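Exopolygalacturonate lyase (Vibrio vulnificus, PDB 5A29) probably cleaves pectate by beta-elimination, as a manganese-binding lyase of polysaccharide lyase family 2. Local coordinates at residues A[55-59]-A[81-87]; A[131-135]-A[547-551]; A[150-156]-A[195-199]; A[192-196]-A[235-240]; A[337-342]-A[541-545]. All blocks are in the same frame, centred on the assembly; numbering follows the deposited sequence.

Contact 1: residues A[55-59]-A[81-87]; sequences PLLAD and ISNFANQ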
# COMPACT_ATOMS: atom_id res chain seq x y z
N PRO A 55 25.87 -2.71 -7.42
CA PRO A 55 25.09 -2.44 -6.21
C PRO A 55 23.63 -2.94 -6.23
O PRO A 55 23.00 -2.93 -5.17
CB PRO A 55 25.13 -0.94 -6.10
CG PRO A 55 26.39 -0.54 -6.81
CD PRO A 55 26.46 -1.47 -7.98
N LEU A 56 23.10 -3.38 -7.38
CA LEU A 56 21.69 -3.79 -7.39
C LEU A 56 21.42 -4.96 -6.44
O LEU A 56 22.29 -5.82 -6.21
CB LEU A 56 21.21 -4.15 -8.80
CG LEU A 56 21.19 -3.10 -9.92
CD1 LEU A 56 20.59 -3.87 -11.11
CD2 LEU A 56 20.37 -1.89 -9.51
N LEU A 57 20.18 -5.06 -5.97
CA LEU A 57 19.77 -6.13 -5.06
C LEU A 57 18.73 -6.99 -5.71
O LEU A 57 17.88 -6.50 -6.46
CB LEU A 57 19.16 -5.52 -3.78
CG LEU A 57 20.12 -4.99 -2.72
CD1 LEU A 57 19.30 -4.35 -1.63
CD2 LEU A 57 20.91 -6.13 -2.09
N ALA A 58 18.74 -8.27 -5.34
CA ALA A 58 17.69 -9.19 -5.66
C ALA A 58 16.40 -8.73 -4.92
O ALA A 58 16.46 -8.26 -3.80
CB ALA A 58 18.09 -10.59 -5.20
N ASP A 59 15.24 -8.95 -5.53
CA ASP A 59 13.97 -8.80 -4.78
C ASP A 59 13.76 -9.84 -3.69
O ASP A 59 13.01 -9.61 -2.75
CB ASP A 59 12.81 -9.05 -5.72
CG ASP A 59 12.44 -7.85 -6.51
OD1 ASP A 59 13.33 -6.99 -6.67
OD2 ASP A 59 11.23 -7.76 -6.94
N ILE A 81 15.51 -11.61 -10.62
CA ILE A 81 14.69 -10.35 -10.51
C ILE A 81 15.38 -9.30 -9.67
O ILE A 81 15.74 -9.57 -8.52
CB ILE A 81 13.31 -10.66 -9.88
CG1 ILE A 81 12.58 -11.67 -10.75
CG2 ILE A 81 12.50 -9.34 -9.70
CD1 ILE A 81 11.50 -12.45 -10.05
N SER A 82 15.61 -8.12 -10.24
CA SER A 82 15.85 -6.92 -9.43
C SER A 82 14.77 -5.82 -9.76
O SER A 82 14.86 -5.14 -10.79
CB SER A 82 17.23 -6.39 -9.73
OG SER A 82 17.55 -5.24 -8.96
N ASN A 83 13.82 -5.60 -8.85
CA ASN A 83 12.72 -4.63 -9.10
C ASN A 83 12.75 -3.64 -7.96
O ASN A 83 12.31 -3.95 -6.87
CB ASN A 83 11.40 -5.40 -9.16
CG ASN A 83 10.24 -4.53 -9.67
OD1 ASN A 83 10.25 -3.33 -9.48
ND2 ASN A 83 9.28 -5.14 -10.29
N PHE A 84 13.29 -2.45 -8.21
CA PHE A 84 13.52 -1.43 -7.23
C PHE A 84 12.21 -0.98 -6.58
O PHE A 84 12.25 -0.57 -5.41
CB PHE A 84 14.26 -0.23 -7.87
CG PHE A 84 14.82 0.78 -6.91
CD1 PHE A 84 15.68 0.41 -5.86
CD2 PHE A 84 14.52 2.13 -7.06
CE1 PHE A 84 16.26 1.34 -5.01
CE2 PHE A 84 15.04 3.08 -6.21
CZ PHE A 84 15.96 2.70 -5.17
N ALA A 85 11.06 -1.16 -7.27
CA ALA A 85 9.74 -0.81 -6.69
C ALA A 85 9.34 -1.77 -5.50
O ALA A 85 8.47 -1.45 -4.69
CB ALA A 85 8.66 -0.86 -7.77
N ASN A 86 9.98 -2.95 -5.45
CA ASN A 86 9.73 -3.97 -4.42
C ASN A 86 10.82 -3.95 -3.29
O ASN A 86 11.01 -4.97 -2.61
CB ASN A 86 9.76 -5.39 -5.07
CG ASN A 86 8.66 -5.58 -6.12
OD1 ASN A 86 7.76 -4.75 -6.23
ND2 ASN A 86 8.72 -6.66 -6.89
N GLN A 87 11.60 -2.87 -3.22
CA GLN A 87 12.75 -2.81 -2.29
C GLN A 87 12.70 -1.54 -1.49
O GLN A 87 13.61 -1.26 -0.73
CB GLN A 87 14.06 -2.84 -3.07
CG GLN A 87 14.14 -4.13 -3.91
CD GLN A 87 15.38 -4.15 -4.81
OE1 GLN A 87 16.25 -3.28 -4.71
NE2 GLN A 87 15.43 -5.11 -5.70
O HOH W 1 18.31 -2.98 -6.51
O HOH W 2 10.96 -7.83 -2.72
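Asp59 carries the polar core: three donors from 83-87 converge on its carboxylate. Asp59 OD1 accepts two of them, the backbone N of Asn83 at 2.6 Å, from the syn side but tilted out of the carboxylate plane, and Gln87 NE2 at 3.0 Å nearly in line with the C-O bond; these arrive from opposite faces of that plane. Asp59 OD2 is met by Asn86 ND2 at 2.7 Å. Donors on both oxygens restrain the rotation of the carboxylate, and the Gln87 amide stands almost upright to it (planes 81° apart). Gln87 NE2 also donates to Leu57 O at 2.9 Å, a bent bond (132°) from above the carbonyl plane. From the other face Ser82 OG reaches Leu57 O at 2.8 Å, its hydroxyl swung away from its own backbone N (chi1 -179°). A main-chain bond from Asp59 N to Ile81 O (3.1 Å) ties the loop to the strand end. One water links Leu57 N with Gln87 OE1, and a second links Asp59 O with Asn86 O. Further out, Ile81 CG2 lies 3.5 Å from Asp59 CG, while Leu56 packs on Tyr116 and Leu57 on Phe90. Asn83, whose ND2 binds Gly131 O, closes an Asx turn through OD1 and Ala85 N. The 55-59 loop, through Asp59 and Leu57 O, braces the buried turn leading from strand 78-82 of the four-stranded antiparallel sheet to Gln87, the N-cap of helix 88-101.

Contact 2: residues A[131-135]-A[547-551]; sequences GGHRF and GYIHG. With MN (manganese (II) ion), chain C.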
# COMPACT_ATOMS: atom_id res chain seq x y z
N GLY A 131 8.39 -1.75 -11.09
CA GLY A 131 6.94 -1.81 -10.95
C GLY A 131 6.36 -3.13 -11.43
O GLY A 131 7.07 -4.15 -11.56
N GLY A 132 5.06 -3.12 -11.63
CA GLY A 132 4.30 -4.35 -11.84
C GLY A 132 4.62 -5.13 -13.12
O GLY A 132 4.36 -6.34 -13.19
N HIS A 133 5.17 -4.46 -14.13
CA HIS A 133 5.36 -5.09 -15.48
C HIS A 133 6.70 -4.74 -16.02
O HIS A 133 6.92 -4.83 -17.25
CB HIS A 133 4.30 -4.58 -16.48
CG HIS A 133 2.89 -4.98 -16.19
ND1 HIS A 133 2.50 -6.26 -15.91
CD2 HIS A 133 1.76 -4.24 -16.18
CE1 HIS A 133 1.18 -6.30 -15.74
NE2 HIS A 133 0.71 -5.08 -15.90
N ARG A 134 7.65 -4.33 -15.16
CA ARG A 134 9.01 -4.10 -15.65
C ARG A 134 10.05 -4.29 -14.52
O ARG A 134 9.88 -3.76 -13.44
CB ARG A 134 9.21 -2.65 -16.16
CG ARG A 134 10.28 -2.55 -17.28
CD ARG A 134 9.65 -3.08 -18.57
NE ARG A 134 10.59 -3.42 -19.65
CZ ARG A 134 11.11 -2.51 -20.45
NH1 ARG A 134 10.85 -1.23 -20.22
NH2 ARG A 134 11.91 -2.88 -21.46
N PHE A 135 11.18 -4.92 -14.83
CA PHE A 135 12.25 -5.00 -13.82
C PHE A 135 13.61 -5.18 -14.51
O PHE A 135 13.68 -5.33 -15.73
CB PHE A 135 11.96 -6.14 -12.80
CG PHE A 135 11.99 -7.55 -13.37
CD1 PHE A 135 13.21 -8.26 -13.45
CD2 PHE A 135 10.83 -8.18 -13.77
CE1 PHE A 135 13.26 -9.58 -13.93
CE2 PHE A 135 10.86 -9.50 -14.27
CZ PHE A 135 12.07 -10.20 -14.36
N GLY A 547 4.75 -4.07 -3.25
CA GLY A 547 4.96 -4.27 -4.69
C GLY A 547 4.66 -5.71 -5.09
O GLY A 547 4.29 -6.54 -4.23
N TYR A 548 4.68 -5.99 -6.41
CA TYR A 548 4.37 -7.32 -6.97
C TYR A 548 4.85 -7.22 -8.44
O TYR A 548 5.23 -6.10 -8.92
CB TYR A 548 2.87 -7.72 -6.91
CG TYR A 548 2.03 -6.76 -7.73
CD1 TYR A 548 1.59 -5.56 -7.16
CD2 TYR A 548 1.83 -6.96 -9.13
CE1 TYR A 548 0.89 -4.61 -7.89
CE2 TYR A 548 1.16 -5.99 -9.89
CZ TYR A 548 0.68 -4.82 -9.26
OH TYR A 548 -0.05 -3.87 -9.98
N ILE A 549 4.92 -8.39 -9.11
CA ILE A 549 5.26 -8.45 -10.53
C ILE A 549 4.19 -9.33 -11.14
O ILE A 549 3.83 -10.36 -10.58
CB ILE A 549 6.68 -9.06 -10.77
CG1 ILE A 549 7.68 -8.22 -9.96
CG2 ILE A 549 7.07 -9.07 -12.28
CD1 ILE A 549 9.14 -8.65 -10.07
N HIS A 550 3.68 -8.91 -12.31
CA HIS A 550 2.58 -9.58 -12.93
C HIS A 550 2.95 -9.84 -14.42
O HIS A 550 3.34 -8.92 -15.14
CB HIS A 550 1.37 -8.65 -12.89
CG HIS A 550 0.12 -9.27 -13.41
ND1 HIS A 550 -0.87 -8.53 -14.03
CD2 HIS A 550 -0.29 -10.55 -13.43
CE1 HIS A 550 -1.85 -9.34 -14.40
NE2 HIS A 550 -1.52 -10.58 -14.04
N GLY A 551 2.81 -11.08 -14.85
CA GLY A 551 3.03 -11.43 -16.28
C GLY A 551 2.79 -12.92 -16.45
O GLY A 551 2.00 -13.53 -15.71
MN MN C . -1.23 -4.38 -15.40
O HOH W 3 -1.22 -5.80 -13.64
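Gly132 and Ile549 lie nearest each other, their CA atoms 4.4 Å apart, and the two segments pack closely around them. Gly132 O accepts from His550 N at 2.8 Å, in the carbonyl plane and fairly straight (159°), while Gly132 CA points a hydrogen at Tyr548 O across 3.5 Å. Having no side chain, Gly132 also lets the Tyr548 ring close in, CE2 standing 4.0 Å from its CA; the tyrosine hydroxyl goes on to Glu154. Ile549 turns its CD1 and CG2 toward one ring atom, Phe135 CD2, with CD1 at 4.1 Å, and both residues also rest on Ile81. His550 uses both its backbone N-H and its carbonyl: the O receives His133 ND1 at 2.9 Å, lying in the imidazole plane while the donor is tilted from the carbonyl plane. His550 ND1 contacts water 3 at 2.8 Å, and its NE2 is engaged by Asn558. Since the carbonyl of His550 fixes the rotation of the His133 ring and occupies its ND1 hydrogen, His133 NE2 is left to bind manganese at 2.1 Å. His550 is thus second-shell twice over, through its carbonyl and the metal-bound water, and the carbonyl probably strengthens His133 as a metal donor.

Contact 3: residues A[150-156]-A[195-199]; sequences NSVHELK and RHGSY. With MN (manganese (II) ion), chain C; SRT (S,R meso-tartaric acid), chain R; EDO (1,2-ethanediol), chain G; EDO (1,2-ethanediol), chain E.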
# COMPACT_ATOMS: atom_id res chain seq x y z
N ASN A 150 3.76 -5.97 -23.12
CA ASN A 150 3.27 -5.03 -22.13
C ASN A 150 4.40 -4.58 -21.20
O ASN A 150 4.29 -4.67 -19.98
CB ASN A 150 2.08 -5.61 -21.34
CG ASN A 150 1.34 -4.53 -20.55
OD1 ASN A 150 1.19 -3.43 -21.04
ND2 ASN A 150 0.96 -4.83 -19.29
N SER A 151 5.48 -4.09 -21.81
CA SER A 151 6.57 -3.50 -21.10
C SER A 151 6.26 -2.04 -20.73
O SER A 151 6.60 -1.11 -21.48
CB SER A 151 7.85 -3.61 -21.94
OG SER A 151 8.17 -4.98 -21.96
N VAL A 152 5.60 -1.86 -19.58
CA VAL A 152 5.05 -0.59 -19.23
C VAL A 152 5.37 -0.28 -17.76
O VAL A 152 5.81 -1.19 -17.05
CB VAL A 152 3.52 -0.59 -19.45
CG1 VAL A 152 3.26 -0.77 -20.96
CG2 VAL A 152 2.82 -1.69 -18.62
N HIS A 153 5.18 0.98 -17.36
CA HIS A 153 5.35 1.41 -15.96
C HIS A 153 4.02 1.25 -15.23
O HIS A 153 3.04 1.93 -15.62
CB HIS A 153 5.76 2.89 -15.98
CG HIS A 153 5.87 3.52 -14.62
ND1 HIS A 153 4.84 4.21 -14.02
CD2 HIS A 153 6.92 3.58 -13.75
CE1 HIS A 153 5.23 4.64 -12.83
NE2 HIS A 153 6.50 4.29 -12.66
N GLU A 154 3.95 0.38 -14.20
CA GLU A 154 2.73 0.18 -13.44
C GLU A 154 3.02 0.25 -11.91
O GLU A 154 3.86 -0.52 -11.42
CB GLU A 154 2.15 -1.20 -13.74
CG GLU A 154 0.95 -1.60 -12.85
CD GLU A 154 0.30 -2.90 -13.28
OE1 GLU A 154 -0.29 -2.94 -14.40
OE2 GLU A 154 0.27 -3.95 -12.50
N LEU A 155 2.30 1.10 -11.20
CA LEU A 155 2.27 1.12 -9.73
C LEU A 155 0.84 0.92 -9.24
O LEU A 155 -0.16 1.13 -9.97
CB LEU A 155 2.79 2.46 -9.20
CG LEU A 155 4.21 2.92 -9.57
CD1 LEU A 155 4.52 4.14 -8.75
CD2 LEU A 155 5.17 1.79 -9.26
N LYS A 156 0.73 0.49 -7.98
CA LYS A 156 -0.56 0.25 -7.38
C LYS A 156 -0.37 0.28 -5.86
O LYS A 156 -0.02 -0.76 -5.28
CB LYS A 156 -1.11 -1.13 -7.82
CG LYS A 156 -2.55 -1.43 -7.38
CD LYS A 156 -2.87 -2.92 -7.63
CE LYS A 156 -4.25 -3.33 -7.11
NZ LYS A 156 -4.64 -4.74 -7.49
N ARG A 195 -3.37 2.59 -15.91
CA ARG A 195 -2.48 1.79 -15.07
C ARG A 195 -1.16 1.54 -15.78
O ARG A 195 -0.17 1.27 -15.15
CB ARG A 195 -3.15 0.42 -14.83
CG ARG A 195 -2.44 -0.41 -13.74
CD ARG A 195 -2.50 0.30 -12.37
NE ARG A 195 -3.89 0.37 -11.88
CZ ARG A 195 -4.20 0.79 -10.64
NH1 ARG A 195 -3.20 1.13 -9.79
NH2 ARG A 195 -5.46 0.77 -10.24
N HIS A 196 -1.17 1.54 -17.11
CA HIS A 196 0.00 1.07 -17.83
C HIS A 196 0.72 2.21 -18.49
O HIS A 196 0.39 2.58 -19.62
CB HIS A 196 -0.42 0.03 -18.86
CG HIS A 196 -0.86 -1.25 -18.26
ND1 HIS A 196 -1.61 -2.18 -18.94
CD2 HIS A 196 -0.68 -1.74 -17.00
CE1 HIS A 196 -1.84 -3.22 -18.14
NE2 HIS A 196 -1.27 -2.98 -16.97
N GLY A 197 1.68 2.82 -17.80
CA GLY A 197 2.32 4.05 -18.29
C GLY A 197 3.36 3.77 -19.36
O GLY A 197 4.15 2.75 -19.28
N SER A 198 3.37 4.60 -20.41
CA SER A 198 4.25 4.27 -21.54
C SER A 198 5.67 4.80 -21.33
O SER A 198 5.85 5.98 -21.00
CB SER A 198 3.72 4.90 -22.87
OG SER A 198 4.71 4.60 -23.84
N TYR A 199 6.68 3.96 -21.55
CA TYR A 199 8.07 4.44 -21.55
C TYR A 199 8.39 5.35 -22.81
O TYR A 199 9.45 5.95 -22.86
CB TYR A 199 9.12 3.31 -21.41
CG TYR A 199 9.11 2.68 -20.01
CD1 TYR A 199 9.63 3.38 -18.90
CD2 TYR A 199 8.50 1.45 -19.80
CE1 TYR A 199 9.64 2.81 -17.62
CE2 TYR A 199 8.48 0.88 -18.51
CZ TYR A 199 9.02 1.57 -17.44
OH TYR A 199 8.94 1.03 -16.17
MN MN C . -1.23 -4.38 -15.40
O1 SRT R . -4.75 -6.42 -5.53
O11 SRT R . -3.40 -5.11 -4.47
C1 SRT R . -4.23 -6.04 -4.47
C2 SRT R . -4.70 -6.71 -3.20
O2 SRT R . -3.97 -7.85 -2.78
C3 SRT R . -4.89 -5.66 -2.10
O3 SRT R . -6.03 -4.93 -2.60
C4 SRT R . -5.07 -6.34 -0.76
O4 SRT R . -4.02 -6.40 -0.08
O41 SRT R . -6.17 -6.88 -0.40
C1 EDO G . -3.96 1.58 -19.54
O1 EDO G . -2.98 2.58 -19.18
C2 EDO G . -4.45 0.74 -18.35
O2 EDO G . -5.55 1.36 -17.61
C1 EDO E . -1.46 5.55 -11.26
O1 EDO E . -1.13 5.37 -9.86
C2 EDO E . -1.71 4.13 -11.75
O2 EDO E . -0.44 3.40 -11.78
O HOH W 4 6.06 1.20 -22.69
O HOH W 3 -1.22 -5.80 -13.64
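Glu154 stretches out with CG opposite its backbone N (chi1 172°), while His196 folds CG back beside its own N (chi1 -70°), which, with both bound to one metal, sets carboxylate and ring nearly coplanar. They are two of the three protein ligands of manganese, His133 being the third, and sit beside a single antiparallel bridge: His153 and Gly197 are a hydrogen-bonded pair, with His153 N to Gly197 O at 2.8 Å and Gly197 N to His153 O at 2.7 Å. Manganese is bound by Glu154 OE1 at 2.0 Å and by His196 NE2 at 2.1 Å; Glu154 OE2 accepts from water 3 and binds Tyr548 OH. Asn150, tied to Gln147, sets ND2 over the rim of one face of the His196 ring, 3.4 Å from CE1, the amide tilted 60° to it. The Tyr199 ring packs along the 151-153 backbone, CE2 3.4 Å from Val152 C, with OH bound to Phe128 O. Arg195, whose NH2 binds Asn235 OD1, donates from NH1 to a lone pair of Leu155 O at 3.0 Å. The extended Lys156 carries NZ to 2.6 Å from O1 of a bound tartrate.

Contact 4: residues A[192-196]-A[235-240]; sequences DMGRH and NAGSDL. With MN (manganese (II) ion), chain C; EDO (1,2-ethanediol), chain G; EDO (1,2-ethanediol), chain E.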
# COMPACT_ATOMS: atom_id res chain seq x y z
N ASP A 192 -9.31 10.50 -15.50
CA ASP A 192 -9.12 9.09 -15.79
C ASP A 192 -7.62 8.80 -15.72
O ASP A 192 -6.85 9.55 -16.28
CB ASP A 192 -9.67 8.78 -17.19
CG ASP A 192 -11.18 8.59 -17.16
OD1 ASP A 192 -11.70 8.11 -16.12
OD2 ASP A 192 -11.87 8.99 -18.13
N MET A 193 -7.23 7.74 -15.01
CA MET A 193 -5.80 7.37 -14.82
C MET A 193 -5.57 6.01 -15.40
O MET A 193 -6.29 5.08 -15.05
CB MET A 193 -5.51 7.28 -13.29
CG MET A 193 -5.67 8.69 -12.72
SD MET A 193 -5.70 8.75 -10.89
CE MET A 193 -7.38 8.28 -10.46
N GLY A 194 -4.59 5.91 -16.30
CA GLY A 194 -4.26 4.62 -16.92
C GLY A 194 -3.34 3.91 -15.91
O GLY A 194 -2.65 4.55 -15.13
N ARG A 195 -3.37 2.59 -15.91
CA ARG A 195 -2.48 1.79 -15.07
C ARG A 195 -1.16 1.54 -15.78
O ARG A 195 -0.17 1.27 -15.15
CB ARG A 195 -3.15 0.42 -14.83
CG ARG A 195 -2.44 -0.41 -13.74
CD ARG A 195 -2.50 0.30 -12.37
NE ARG A 195 -3.89 0.37 -11.88
CZ ARG A 195 -4.20 0.79 -10.64
NH1 ARG A 195 -3.20 1.13 -9.79
NH2 ARG A 195 -5.46 0.77 -10.24
N HIS A 196 -1.17 1.54 -17.11
CA HIS A 196 0.00 1.07 -17.83
C HIS A 196 0.72 2.21 -18.49
O HIS A 196 0.39 2.58 -19.62
CB HIS A 196 -0.42 0.03 -18.86
CG HIS A 196 -0.86 -1.25 -18.26
ND1 HIS A 196 -1.61 -2.18 -18.94
CD2 HIS A 196 -0.68 -1.74 -17.00
CE1 HIS A 196 -1.84 -3.22 -18.14
NE2 HIS A 196 -1.27 -2.98 -16.97
N ASN A 235 -7.01 3.10 -5.64
CA ASN A 235 -5.71 2.39 -5.67
C ASN A 235 -4.89 2.74 -6.90
O ASN A 235 -3.86 2.14 -7.12
CB ASN A 235 -5.86 0.86 -5.47
CG ASN A 235 -6.45 0.16 -6.71
OD1 ASN A 235 -6.84 0.82 -7.71
ND2 ASN A 235 -6.45 -1.18 -6.69
N ALA A 236 -5.30 3.80 -7.63
CA ALA A 236 -4.46 4.49 -8.64
C ALA A 236 -4.27 5.93 -8.14
O ALA A 236 -3.21 6.50 -8.28
CB ALA A 236 -5.20 4.56 -10.00
N GLY A 237 -5.35 6.53 -7.62
CA GLY A 237 -5.33 7.95 -7.31
C GLY A 237 -4.36 8.20 -6.13
O GLY A 237 -3.68 9.22 -6.08
N SER A 238 -4.29 7.24 -5.18
CA SER A 238 -3.60 7.49 -3.91
C SER A 238 -2.08 7.71 -4.20
O SER A 238 -1.48 8.63 -3.64
CB SER A 238 -3.83 6.27 -2.91
OG SER A 238 -3.22 6.62 -1.64
N ASP A 239 -1.44 6.91 -5.06
CA ASP A 239 0.03 7.12 -5.33
C ASP A 239 0.22 8.47 -6.04
O ASP A 239 1.23 9.14 -5.86
CB ASP A 239 0.54 6.07 -6.32
CG ASP A 239 1.34 4.92 -5.65
OD1 ASP A 239 2.25 5.15 -4.79
OD2 ASP A 239 1.12 3.80 -6.07
N LEU A 240 -0.68 8.81 -6.96
CA LEU A 240 -0.54 10.14 -7.62
C LEU A 240 -0.63 11.32 -6.69
O LEU A 240 0.18 12.24 -6.80
CB LEU A 240 -1.58 10.29 -8.78
CG LEU A 240 -1.19 9.37 -9.97
CD1 LEU A 240 -2.42 9.22 -10.90
CD2 LEU A 240 0.03 9.86 -10.77
MN MN C . -1.23 -4.38 -15.40
C1 EDO G . -3.96 1.58 -19.54
O1 EDO G . -2.98 2.58 -19.18
C2 EDO G . -4.45 0.74 -18.35
O2 EDO G . -5.55 1.36 -17.61
C1 EDO E . -1.46 5.55 -11.26
O1 EDO E . -1.13 5.37 -9.86
C2 EDO E . -1.71 4.13 -11.75
O2 EDO E . -0.44 3.40 -11.78
O HOH W 3 -1.22 -5.80 -13.64
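Arg195 turns the edge of its guanidinium to Asn235 and one face to the methyl of Ala236, whose CB lies 3.8 Å from NH2. The target is the start of helix 234-250, which the loop bearing the metal ligand His196 crosses here. Arg195 NH1 donates to the backbone O of Asn235 at 2.9 Å, almost straight (177°), and Arg195 NH2 reaches Asn235 OD1, also at 2.9 Å. This end-on grip spends two nitrogens on two oxygens of one residue. Both acceptors lie near the guanidinium plane, yet the donors stand above the carbonyl planes and not on lone pairs; the side-chain amide of Asn235 is turned almost square to the guanidinium (89°). Asn235 sets CG between its backbone N and carbonyl carbon (chi1 73°), placing OD1 where NH2 can take it while NH1 takes O. Two residues before Arg195, Met193 packs on the next turn of the helix. Its SD sits tightly at 3.3 Å from Leu240 CD1, the two side chains running antiparallel past one another, and at 3.7 Å from Gly237 CA. Tyr270 and Phe180 extend this apolar patch, touching Met193 and Leu240 in turn. An ethanediol, probably from the crystallisation liquor, hangs on Ala236 O beside it. A second ethanediol is hydrogen-bonded to the loop backbone, with Arg195 N at 3.0 Å from its O2 and His196 N at 2.9 Å from its O1.

Contact 5: residues A[337-342]-A[541-545]; sequences FNNALI and PYLSG. With SRT (S,R meso-tartaric acid), chain D.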
# COMPACT_ATOMS: atom_id res chain seq x y z
N PHE A 337 -7.47 1.82 5.06
CA PHE A 337 -6.14 1.44 5.49
C PHE A 337 -5.12 2.19 4.61
O PHE A 337 -4.52 3.16 5.09
CB PHE A 337 -5.94 -0.10 5.42
CG PHE A 337 -4.55 -0.54 5.76
CD1 PHE A 337 -4.00 -0.23 7.04
CD2 PHE A 337 -3.80 -1.28 4.86
CE1 PHE A 337 -2.68 -0.66 7.37
CE2 PHE A 337 -2.47 -1.69 5.16
CZ PHE A 337 -1.93 -1.39 6.44
N ASN A 338 -4.94 1.81 3.33
CA ASN A 338 -3.85 2.37 2.56
C ASN A 338 -4.00 3.87 2.37
O ASN A 338 -3.11 4.64 2.76
CB ASN A 338 -3.69 1.71 1.15
CG ASN A 338 -3.49 0.20 1.25
OD1 ASN A 338 -4.47 -0.52 1.20
ND2 ASN A 338 -2.29 -0.25 1.59
N ASN A 339 -5.13 4.29 1.83
CA ASN A 339 -5.20 5.75 1.52
C ASN A 339 -5.37 6.57 2.82
O ASN A 339 -4.91 7.73 2.89
CB ASN A 339 -6.29 6.07 0.54
CG ASN A 339 -6.26 7.56 0.13
OD1 ASN A 339 -5.28 8.04 -0.48
ND2 ASN A 339 -7.29 8.29 0.54
N ALA A 340 -6.01 5.98 3.82
CA ALA A 340 -6.12 6.67 5.10
C ALA A 340 -4.72 6.97 5.68
O ALA A 340 -4.50 8.06 6.19
CB ALA A 340 -6.95 5.84 6.10
N LEU A 341 -3.80 6.01 5.63
CA LEU A 341 -2.44 6.25 6.12
C LEU A 341 -1.75 7.34 5.33
O LEU A 341 -1.05 8.18 5.94
CB LEU A 341 -1.57 4.96 6.10
CG LEU A 341 -2.04 3.97 7.17
CD1 LEU A 341 -1.10 2.74 6.91
CD2 LEU A 341 -1.91 4.40 8.66
N ILE A 342 -1.91 7.35 4.01
CA ILE A 342 -1.30 8.40 3.22
C ILE A 342 -1.88 9.79 3.65
O ILE A 342 -1.13 10.78 3.82
CB ILE A 342 -1.58 8.14 1.73
CG1 ILE A 342 -0.73 6.93 1.29
CG2 ILE A 342 -1.24 9.37 0.85
CD1 ILE A 342 0.77 7.11 1.44
N PRO A 541 8.42 6.72 8.20
CA PRO A 541 7.16 6.13 8.69
C PRO A 541 6.66 5.02 7.76
O PRO A 541 7.00 4.98 6.55
CB PRO A 541 6.16 7.30 8.62
CG PRO A 541 6.73 8.15 7.51
CD PRO A 541 8.26 8.09 7.70
N TYR A 542 5.93 4.07 8.36
CA TYR A 542 5.33 2.99 7.59
C TYR A 542 4.07 3.59 6.93
O TYR A 542 3.23 4.06 7.64
CB TYR A 542 4.88 1.91 8.58
CG TYR A 542 4.09 0.83 7.91
CD1 TYR A 542 4.67 0.00 6.95
CD2 TYR A 542 2.74 0.72 8.17
CE1 TYR A 542 3.90 -0.96 6.27
CE2 TYR A 542 1.97 -0.24 7.50
CZ TYR A 542 2.57 -1.09 6.61
OH TYR A 542 1.76 -1.98 5.94
N LEU A 543 3.96 3.44 5.61
CA LEU A 543 2.87 4.01 4.83
C LEU A 543 2.01 2.97 4.12
O LEU A 543 1.06 3.38 3.42
CB LEU A 543 3.42 5.03 3.82
CG LEU A 543 4.12 6.22 4.51
CD1 LEU A 543 4.71 7.05 3.37
CD2 LEU A 543 3.17 7.03 5.38
N SER A 544 2.38 1.68 4.26
CA SER A 544 1.62 0.52 3.72
C SER A 544 1.89 0.27 2.27
O SER A 544 1.12 -0.41 1.62
CB SER A 544 0.08 0.62 3.98
OG SER A 544 -0.54 1.51 3.06
N GLY A 545 2.97 0.82 1.73
CA GLY A 545 3.28 0.51 0.34
C GLY A 545 3.77 -0.92 0.12
O GLY A 545 4.46 -1.45 0.94
O1 SRT D . -10.99 6.89 -1.15
O11 SRT D . -12.79 7.94 -0.53
C1 SRT D . -11.57 7.75 -0.44
C2 SRT D . -10.64 8.60 0.40
O2 SRT D . -10.75 9.82 -0.25
C3 SRT D . -10.86 8.87 1.91
O3 SRT D . -12.09 8.39 2.40
C4 SRT D . -9.80 8.35 2.86
O4 SRT D . -9.56 9.18 3.79
O41 SRT D . -9.20 7.23 2.69
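Ser544 is the bump of this contact: its CB pushes into a hollow on helix 331-349 framed by Phe337, Asn338 and Leu341. Phe337 CE2 stands 3.6 Å from that CB, and Leu341 CD1 closes another wall at 3.8 Å from it. The backbone of Ser544 is in the left-handed conformation (phi 81°); its CB bond faces the helix. On one flank Tyr542 brings its hydroxyl to the edge of the Phe337 ring, OH to CZ 3.8 Å and near the ring plane; the two side chains run roughly perpendicular. Leu341 CD1 also approaches Tyr542 CE2 at 4.3 Å. On the other flank Ile342 meets Leu543 at about a right angle, CD1 to CB 4.1 Å. Beyond the segments, Tyr542 stacks on Phe471, and Ile342 and Leu543 both touch Tyr242 of helix 234-250. Asn339, whose CB points away from the loop, gives ND2 to a bound tartrate. The close approaches from Phe337, Leu341 and Ile342 are thus van der Waals contacts, implying that shape matching does much to seat the 541-545 loop on the helix.

Overall arrangement
Contacts 2, 3 and 4 surround the manganese: contacts 2 and 3 have centres 9 Å apart, contacts 3 and 4 10 Å, and each supplies a ligand or shares one. Along the chain, contact 1 closes first; contacts 3, 4 and 5 then lie within the long loop that contact 2 closes between residues 131-135 and 547-551. Contact 1 abuts contact 2, centres 11 Å apart, linking the four-stranded sheet to the metal shell. Contact 5, its centre about 16 Å from that of contact 4, joins it where Ser238 of helix 234-250 meets Asn339 of helix 331-349. Contacts 2-4 thus gather sequence-distant loops round one metal, while contact 5 packs the same C-terminal loop farther off, consistent with the family's helical-barrel fold.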